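Local coordinates for response regulator receiver domain protein (CheY) (Rhodospirillum rubrum, PDB 3HEB), which probably acts as a phosphorylation-controlled switch of bacterial two-component signalling, taking a phosphoryl group on a conserved aspartate as CheY-like receiver domains do, at residues D76-V81 / Q105-L110; Y45-D50 / K82-T87; L14-L19 / I116-N121. All coordinates share one frame; numbering follows the deposited sequence.

Contact 1: D76-V81 / Q105-L110; sequences DILKLV and QRCYDL
Leu78 reaches from helix 74-83 into the angle between Cys107 and Leu110 of the segment 105-110. Its two methyls share the work. CD1 lies 3.6 Å from Leu110 CB and also rests on the backbone, 3.5 Å from Cys107 O, while CD2 packs against the other carbonyl, 3.5 Å from Leu110 O. Because CG stands anti to the backbone N (chi1 -162°), the branch is carried toward 105-110. Cys107 adds its CB, 4.0 Å from Leu78 CD1; a small side chain, which also touches Leu67 and Ile94, suits this spot, where the helix backbone stays close to the leucine.

The other side of the contact is looser. Lys79 passes Leu110 obliquely and touches it with CE alone, 3.6 Å from Leu110 CD1, and a bend at chi3 (-74°) turns the last part of the chain so that this methylene brushes the leucine while the amino group runs on past it. NZ remains 6.3 Å from Arg106 NH2, two like charges near one another without touching. The chemistry is thus van der Waals contact of leucine methyls with side-chain carbons and backbone carbonyls, with a lysine serving through one methylene, CE, at the margin: the two adjacent helices of this alpha/beta fold are joined by shape, not by polar bonds between these segments.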
# COMPACT_ATOMS: atom_id res chain seq x y z
N ASP A 76 -12.92 -10.58 6.56
CA ASP A 76 -13.29 -10.27 7.93
C ASP A 76 -12.08 -10.08 8.83
O ASP A 76 -12.15 -9.35 9.82
CB ASP A 76 -14.24 -11.34 8.46
CG ASP A 76 -15.59 -11.28 7.79
OD1 ASP A 76 -16.20 -10.19 7.79
OD2 ASP A 76 -16.04 -12.30 7.25
N ILE A 77 -10.97 -10.72 8.49
CA ILE A 77 -9.75 -10.55 9.28
C ILE A 77 -9.33 -9.10 9.04
O ILE A 77 -8.98 -8.38 9.98
CB ILE A 77 -8.62 -11.51 8.81
CG1 ILE A 77 -9.01 -12.96 9.13
CG2 ILE A 77 -7.31 -11.15 9.49
CD1 ILE A 77 -7.95 -13.99 8.76
N LEU A 78 -9.39 -8.68 7.78
CA LEU A 78 -9.04 -7.32 7.34
C LEU A 78 -9.89 -6.30 8.09
O LEU A 78 -9.38 -5.31 8.60
CB LEU A 78 -9.30 -7.18 5.84
CG LEU A 78 -8.68 -6.06 4.98
CD1 LEU A 78 -9.54 -5.90 3.74
CD2 LEU A 78 -8.61 -4.75 5.71
N LYS A 79 -11.20 -6.54 8.13
CA LYS A 79 -12.12 -5.64 8.80
C LYS A 79 -11.76 -5.46 10.26
O LYS A 79 -11.76 -4.35 10.78
CB LYS A 79 -13.56 -6.15 8.68
CG LYS A 79 -14.56 -5.34 9.49
CD LYS A 79 -16.02 -5.69 9.16
CE LYS A 79 -16.43 -5.11 7.81
NZ LYS A 79 -17.86 -5.39 7.44
N LEU A 80 -11.44 -6.57 10.92
CA LEU A 80 -11.09 -6.55 12.34
C LEU A 80 -9.76 -5.86 12.61
O LEU A 80 -9.62 -5.16 13.61
CB LEU A 80 -11.03 -7.98 12.88
CG LEU A 80 -12.32 -8.79 12.86
CD1 LEU A 80 -12.08 -10.15 13.49
CD2 LEU A 80 -13.43 -8.05 13.61
N VAL A 81 -8.79 -6.06 11.73
CA VAL A 81 -7.47 -5.47 11.86
C VAL A 81 -7.48 -3.96 11.68
O VAL A 81 -6.81 -3.24 12.42
CB VAL A 81 -6.48 -6.06 10.81
CG1 VAL A 81 -5.15 -5.31 10.87
CG2 VAL A 81 -6.27 -7.54 11.06
N GLN A 105 -12.32 -3.66 -4.69
CA GLN A 105 -12.86 -2.41 -4.16
C GLN A 105 -13.30 -2.55 -2.70
O GLN A 105 -13.13 -1.62 -1.90
CB GLN A 105 -14.04 -1.94 -5.02
CG GLN A 105 -13.74 -1.94 -6.52
CD GLN A 105 -14.92 -1.47 -7.36
OE1 GLN A 105 -16.08 -1.84 -7.11
NE2 GLN A 105 -14.62 -0.67 -8.38
N ARG A 106 -13.86 -3.70 -2.34
CA ARG A 106 -14.33 -3.93 -0.98
C ARG A 106 -13.16 -3.97 0.01
O ARG A 106 -13.24 -3.39 1.11
CB ARG A 106 -15.12 -5.24 -0.91
CG ARG A 106 -16.09 -5.32 0.26
CD ARG A 106 -16.87 -6.64 0.27
NE ARG A 106 -18.04 -6.60 1.15
CZ ARG A 106 -19.26 -6.25 0.77
NH1 ARG A 106 -19.50 -5.90 -0.49
NH2 ARG A 106 -20.26 -6.23 1.65
N CYS A 107 -12.07 -4.64 -0.38
CA CYS A 107 -10.88 -4.73 0.47
C CYS A 107 -10.32 -3.33 0.73
O CYS A 107 -10.01 -2.97 1.86
CB CYS A 107 -9.82 -5.61 -0.19
SG CYS A 107 -10.25 -7.38 -0.25
N TYR A 108 -10.20 -2.53 -0.33
CA TYR A 108 -9.71 -1.18 -0.14
C TYR A 108 -10.68 -0.40 0.76
O TYR A 108 -10.26 0.32 1.66
CB TYR A 108 -9.52 -0.49 -1.49
CG TYR A 108 -8.27 -0.94 -2.22
CD1 TYR A 108 -8.34 -1.77 -3.34
CD2 TYR A 108 -7.01 -0.53 -1.79
CE1 TYR A 108 -7.19 -2.17 -4.03
CE2 TYR A 108 -5.85 -0.92 -2.47
CZ TYR A 108 -5.94 -1.74 -3.58
OH TYR A 108 -4.80 -2.11 -4.25
N ASP A 109 -11.99 -0.54 0.52
CA ASP A 109 -12.95 0.16 1.35
C ASP A 109 -12.79 -0.30 2.78
O ASP A 109 -12.90 0.50 3.70
CB ASP A 109 -14.39 -0.10 0.88
CG ASP A 109 -14.70 0.55 -0.46
OD1 ASP A 109 -13.95 1.47 -0.88
OD2 ASP A 109 -15.70 0.15 -1.08
N LEU A 110 -12.51 -1.60 2.97
CA LEU A 110 -12.31 -2.15 4.31
C LEU A 110 -10.97 -1.72 4.92
O LEU A 110 -10.71 -2.00 6.08
CB LEU A 110 -12.37 -3.68 4.30
CG LEU A 110 -13.67 -4.42 4.65
CD1 LEU A 110 -14.75 -3.45 5.13
CD2 LEU A 110 -14.13 -5.22 3.44

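Contact 2: Y45-D50 / K82-T87; sequences YLFGDD and KENPHT
Helix 39-47 and the turn that follows helix 74-83 meet here, on one flank of the parallel sheet of the receiver fold, and the turn is built round an Asx turn at Asn84. Phe47 and Thr87 carry much of the contact: the flat ring offers an edge to the turn, and the threonine has a methyl for one partner and a hydroxyl for another. Phe47 CE2 approaches Asn84 CB at 3.8 Å, the CB lying at the ring edge and in the ring plane, and the amide stands almost perpendicular to the ring, their planes 85° apart. The same ring atom is 3.8 Å from Thr87 OG1, met obliquely. Thr87 turns its methyl to the helix backbone, CG2 sitting 3.8 Å from Leu46 O; with chi1 at 59°, OG1 is placed between its own backbone N and carbonyl carbon, and it hydrogen-bonds Val81 O in the last turns of helix 74-83.

Asn84 suits its place because one short amide does two jobs. OD1 accepts from His86 N at 2.8 Å, a bent bond (132° at the hydrogen) whose donor sits above the carbonyl plane, while ND2 gives a bond to Ser52 O in the loop after helix 39-47. A leucine in its place would probably leave both His86 N and Ser52 O without these partners and free the turn to shift against the phenylalanine ring. Beyond the contact, Leu46 O bonds Ser56 OG, and the Leu46 side chain touches Gln61 of strand 61-65, so the contact lies between the end of helix 39-47 and the turn after helix 74-83, close to the start of a central strand.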
# COMPACT_ATOMS: atom_id res chain seq x y z
N TYR A 45 -3.09 -14.52 17.43
CA TYR A 45 -1.79 -13.87 17.54
C TYR A 45 -1.91 -12.35 17.51
O TYR A 45 -1.29 -11.64 18.31
CB TYR A 45 -0.89 -14.33 16.39
CG TYR A 45 0.38 -13.53 16.25
CD1 TYR A 45 1.42 -13.66 17.19
CD2 TYR A 45 0.55 -12.62 15.20
CE1 TYR A 45 2.57 -12.90 17.09
CE2 TYR A 45 1.71 -11.84 15.10
CZ TYR A 45 2.72 -11.99 16.05
OH TYR A 45 3.86 -11.22 15.98
N LEU A 46 -2.71 -11.85 16.57
CA LEU A 46 -2.91 -10.42 16.38
C LEU A 46 -3.70 -9.72 17.48
O LEU A 46 -3.40 -8.58 17.84
CB LEU A 46 -3.62 -10.20 15.05
CG LEU A 46 -2.85 -9.68 13.83
CD1 LEU A 46 -1.37 -9.99 13.93
CD2 LEU A 46 -3.47 -10.29 12.57
N PHE A 47 -4.72 -10.39 18.02
CA PHE A 47 -5.55 -9.79 19.05
C PHE A 47 -5.37 -10.34 20.46
O PHE A 47 -5.76 -9.70 21.44
CB PHE A 47 -7.03 -9.88 18.64
CG PHE A 47 -7.34 -9.15 17.37
CD1 PHE A 47 -7.37 -9.81 16.14
CD2 PHE A 47 -7.56 -7.77 17.39
CE1 PHE A 47 -7.61 -9.12 14.96
CE2 PHE A 47 -7.80 -7.06 16.21
CZ PHE A 47 -7.83 -7.73 14.99
N GLY A 48 -4.77 -11.52 20.56
CA GLY A 48 -4.55 -12.12 21.87
C GLY A 48 -5.76 -12.90 22.36
O GLY A 48 -6.82 -12.88 21.72
N ASP A 49 -5.61 -13.57 23.49
CA ASP A 49 -6.68 -14.37 24.06
C ASP A 49 -7.82 -13.50 24.56
O ASP A 49 -8.98 -13.91 24.52
CB ASP A 49 -6.14 -15.23 25.20
CG ASP A 49 -5.09 -16.21 24.73
OD1 ASP A 49 -5.40 -16.98 23.80
OD2 ASP A 49 -3.96 -16.20 25.27
N ASP A 50 -7.49 -12.30 25.03
CA ASP A 50 -8.51 -11.39 25.52
C ASP A 50 -9.24 -10.75 24.34
O ASP A 50 -10.30 -10.15 24.50
CB ASP A 50 -7.89 -10.30 26.41
CG ASP A 50 -6.68 -9.64 25.77
OD1 ASP A 50 -6.80 -9.11 24.65
OD2 ASP A 50 -5.60 -9.66 26.40
N LYS A 82 -8.26 -3.50 10.71
CA LYS A 82 -8.36 -2.08 10.39
C LYS A 82 -9.31 -1.26 11.26
O LYS A 82 -9.38 -0.04 11.11
CB LYS A 82 -8.72 -1.89 8.91
CG LYS A 82 -7.59 -2.23 7.94
CD LYS A 82 -6.34 -1.38 8.21
CE LYS A 82 -5.17 -1.83 7.35
NZ LYS A 82 -3.92 -1.05 7.64
N GLU A 83 -10.02 -1.93 12.16
CA GLU A 83 -10.96 -1.25 13.05
C GLU A 83 -10.39 -1.08 14.46
O GLU A 83 -10.68 -0.09 15.12
CB GLU A 83 -12.29 -2.01 13.10
CG GLU A 83 -13.35 -1.45 12.16
CD GLU A 83 -14.38 -2.49 11.75
OE1 GLU A 83 -14.89 -3.21 12.63
OE2 GLU A 83 -14.68 -2.58 10.54
N ASN A 84 -9.57 -2.02 14.89
CA ASN A 84 -8.95 -1.98 16.21
C ASN A 84 -7.67 -1.14 16.26
O ASN A 84 -6.77 -1.30 15.45
CB ASN A 84 -8.65 -3.41 16.67
CG ASN A 84 -7.71 -3.47 17.87
OD1 ASN A 84 -6.53 -3.17 17.76
ND2 ASN A 84 -8.25 -3.86 19.02
N PRO A 85 -7.59 -0.21 17.23
CA PRO A 85 -6.47 0.71 17.46
C PRO A 85 -5.04 0.17 17.42
O PRO A 85 -4.14 0.83 16.89
CB PRO A 85 -6.79 1.30 18.83
CG PRO A 85 -8.29 1.36 18.80
CD PRO A 85 -8.65 0.01 18.22
N HIS A 86 -4.80 -1.02 17.97
CA HIS A 86 -3.44 -1.56 18.00
C HIS A 86 -3.03 -2.43 16.83
O HIS A 86 -1.98 -3.08 16.88
CB HIS A 86 -3.20 -2.33 19.31
CG HIS A 86 -3.69 -1.62 20.53
ND1 HIS A 86 -4.92 -1.84 21.08
CD2 HIS A 86 -3.10 -0.65 21.30
CE1 HIS A 86 -5.09 -1.05 22.13
NE2 HIS A 86 -4.00 -0.32 22.28
N THR A 87 -3.82 -2.45 15.76
CA THR A 87 -3.50 -3.27 14.59
C THR A 87 -3.81 -2.57 13.27
O THR A 87 -3.27 -2.93 12.23
CB THR A 87 -4.27 -4.60 14.59
OG1 THR A 87 -5.68 -4.33 14.60
CG2 THR A 87 -3.90 -5.44 15.80

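Contact 3: L14-L19 / I116-N121; sequences LGHARL and ITKPVN. With PO4 (phosphate ion), chain C.
The imidazole of His16 is gripped at two points of its edge. Lys118 NZ donates to ND1 at 2.7 Å, only 4° out of the ring plane, and on the NE2 side the ring donates to phosphate O2 at 2.9 Å along a fairly straight bond (156°). Phe125 of helix 122-136 meets the same ring edge-to-face. With ND1 accepting and NE2 donating, the two bonds fix the rotation of the ring, and a histidine suits the place since its two nitrogens can play these different parts.

Lys118 gets there by length. Beyond CG its chain is fully extended, and it carries the amino group from the end of strand 114-117 to the start of helix 14-26, where CD also passes 3.5 Å from His16 ND1. NZ has a second firm partner in a salt bridge with Glu11, and a long, weak ion pair to Asp66. The phosphate, probably from the crystallisation liquor, is held to this contact through its bond from NE2.

A lysine followed by proline at the end of the last strand, facing acidic residues after the first strand and the predicted phosphoacceptor aspartate, is the hallmark of the receiver-domain active site; here Asp66 is unphosphorylated and His16 joins that lysine's circle of partners.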
# COMPACT_ATOMS: atom_id res chain seq x y z
N LEU A 14 -0.52 -24.58 1.41
CA LEU A 14 0.86 -24.85 1.77
C LEU A 14 1.81 -24.69 0.61
O LEU A 14 2.99 -24.38 0.79
CB LEU A 14 0.97 -26.25 2.36
CG LEU A 14 0.23 -26.38 3.69
CD1 LEU A 14 0.43 -27.79 4.25
CD2 LEU A 14 0.76 -25.34 4.67
N GLY A 15 1.30 -24.89 -0.60
CA GLY A 15 2.16 -24.73 -1.74
C GLY A 15 2.49 -23.27 -1.97
O GLY A 15 3.64 -22.92 -2.24
N HIS A 16 1.50 -22.40 -1.84
CA HIS A 16 1.71 -20.97 -2.02
C HIS A 16 2.49 -20.42 -0.85
O HIS A 16 3.35 -19.55 -1.02
CB HIS A 16 0.38 -20.24 -2.15
CG HIS A 16 -0.38 -20.57 -3.39
ND1 HIS A 16 -1.54 -19.91 -3.75
CD2 HIS A 16 -0.18 -21.53 -4.33
CE1 HIS A 16 -2.01 -20.45 -4.86
NE2 HIS A 16 -1.21 -21.43 -5.23
N ALA A 17 2.20 -20.92 0.34
CA ALA A 17 2.89 -20.45 1.53
C ALA A 17 4.40 -20.66 1.41
O ALA A 17 5.17 -19.80 1.81
CB ALA A 17 2.37 -21.16 2.77
N ARG A 18 4.81 -21.79 0.86
CA ARG A 18 6.23 -22.08 0.71
C ARG A 18 6.83 -21.31 -0.46
O ARG A 18 8.02 -21.01 -0.46
CB ARG A 18 6.46 -23.59 0.55
CG ARG A 18 6.17 -24.40 1.82
CD ARG A 18 6.38 -25.91 1.60
NE ARG A 18 5.96 -26.71 2.74
CZ ARG A 18 6.53 -26.67 3.94
NH1 ARG A 18 7.56 -25.86 4.16
NH2 ARG A 18 6.07 -27.43 4.93
N LEU A 19 6.01 -20.97 -1.45
CA LEU A 19 6.50 -20.19 -2.59
C LEU A 19 6.70 -18.72 -2.19
O LEU A 19 7.68 -18.08 -2.57
CB LEU A 19 5.51 -20.26 -3.75
CG LEU A 19 5.82 -19.29 -4.89
CD1 LEU A 19 7.10 -19.73 -5.60
CD2 LEU A 19 4.66 -19.27 -5.87
N ILE A 116 -3.13 -7.62 -4.23
CA ILE A 116 -2.39 -8.27 -5.30
C ILE A 116 -3.09 -9.57 -5.65
O ILE A 116 -3.27 -10.43 -4.80
CB ILE A 116 -0.96 -8.64 -4.87
CG1 ILE A 116 -0.18 -7.37 -4.51
CG2 ILE A 116 -0.26 -9.40 -6.00
CD1 ILE A 116 1.24 -7.63 -4.02
N THR A 117 -3.50 -9.68 -6.91
CA THR A 117 -4.15 -10.91 -7.37
C THR A 117 -3.00 -11.87 -7.67
O THR A 117 -2.06 -11.52 -8.40
CB THR A 117 -4.97 -10.67 -8.65
OG1 THR A 117 -6.11 -9.85 -8.35
CG2 THR A 117 -5.43 -12.00 -9.24
N LYS A 118 -3.05 -13.06 -7.09
CA LYS A 118 -2.01 -14.05 -7.31
C LYS A 118 -1.88 -14.33 -8.80
O LYS A 118 -2.87 -14.66 -9.45
CB LYS A 118 -2.35 -15.37 -6.60
CG LYS A 118 -2.34 -15.31 -5.09
CD LYS A 118 -2.62 -16.68 -4.51
CE LYS A 118 -2.60 -16.63 -3.00
NZ LYS A 118 -2.89 -17.96 -2.39
N PRO A 119 -0.68 -14.16 -9.37
CA PRO A 119 -0.55 -14.44 -10.80
C PRO A 119 -0.80 -15.93 -11.01
O PRO A 119 -0.41 -16.76 -10.18
CB PRO A 119 0.89 -14.03 -11.12
CG PRO A 119 1.16 -12.92 -10.12
CD PRO A 119 0.52 -13.47 -8.85
N VAL A 120 -1.46 -16.28 -12.11
CA VAL A 120 -1.75 -17.67 -12.41
C VAL A 120 -0.46 -18.42 -12.68
O VAL A 120 -0.22 -19.47 -12.09
CB VAL A 120 -2.67 -17.81 -13.63
CG1 VAL A 120 -2.81 -19.27 -14.01
CG2 VAL A 120 -4.04 -17.21 -13.33
N ASN A 121 0.36 -17.87 -13.56
CA ASN A 121 1.63 -18.49 -13.91
C ASN A 121 2.55 -18.54 -12.68
O ASN A 121 2.88 -17.51 -12.09
CB ASN A 121 2.31 -17.72 -15.03
CG ASN A 121 3.48 -18.49 -15.61
OD1 ASN A 121 4.30 -19.03 -14.89
ND2 ASN A 121 3.55 -18.54 -16.93
P PO4 C . -1.79 -21.37 -9.06
O1 PO4 C . -0.54 -21.66 -10.01
O2 PO4 C . -1.86 -22.45 -7.90
O3 PO4 C . -1.66 -19.93 -8.42
O4 PO4 C . -3.13 -21.44 -9.90

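Contacts 1 and 2 share helix 74-83 and touch directly, their centres about 14 Å apart: Leu110 O of the first packs 3.5 Å from Lys82 CB of the second, and Phe47 CZ packs 3.4 Å from Leu80 O. Together they tie helix 74-83 to the helices 39-47 and 101-109. Contact 3 stands apart, its nearest atoms about 6 Å from those of contact 1 and about 13 Å from those of contact 2, and it lies on the opposite side of the chain's centre from the latter. It alone of the three includes the phosphate ion and the lysine that, as in CheY-like receivers, probably belongs to the active site. In sequence both other contacts are nested within the loop that contact 3 closes.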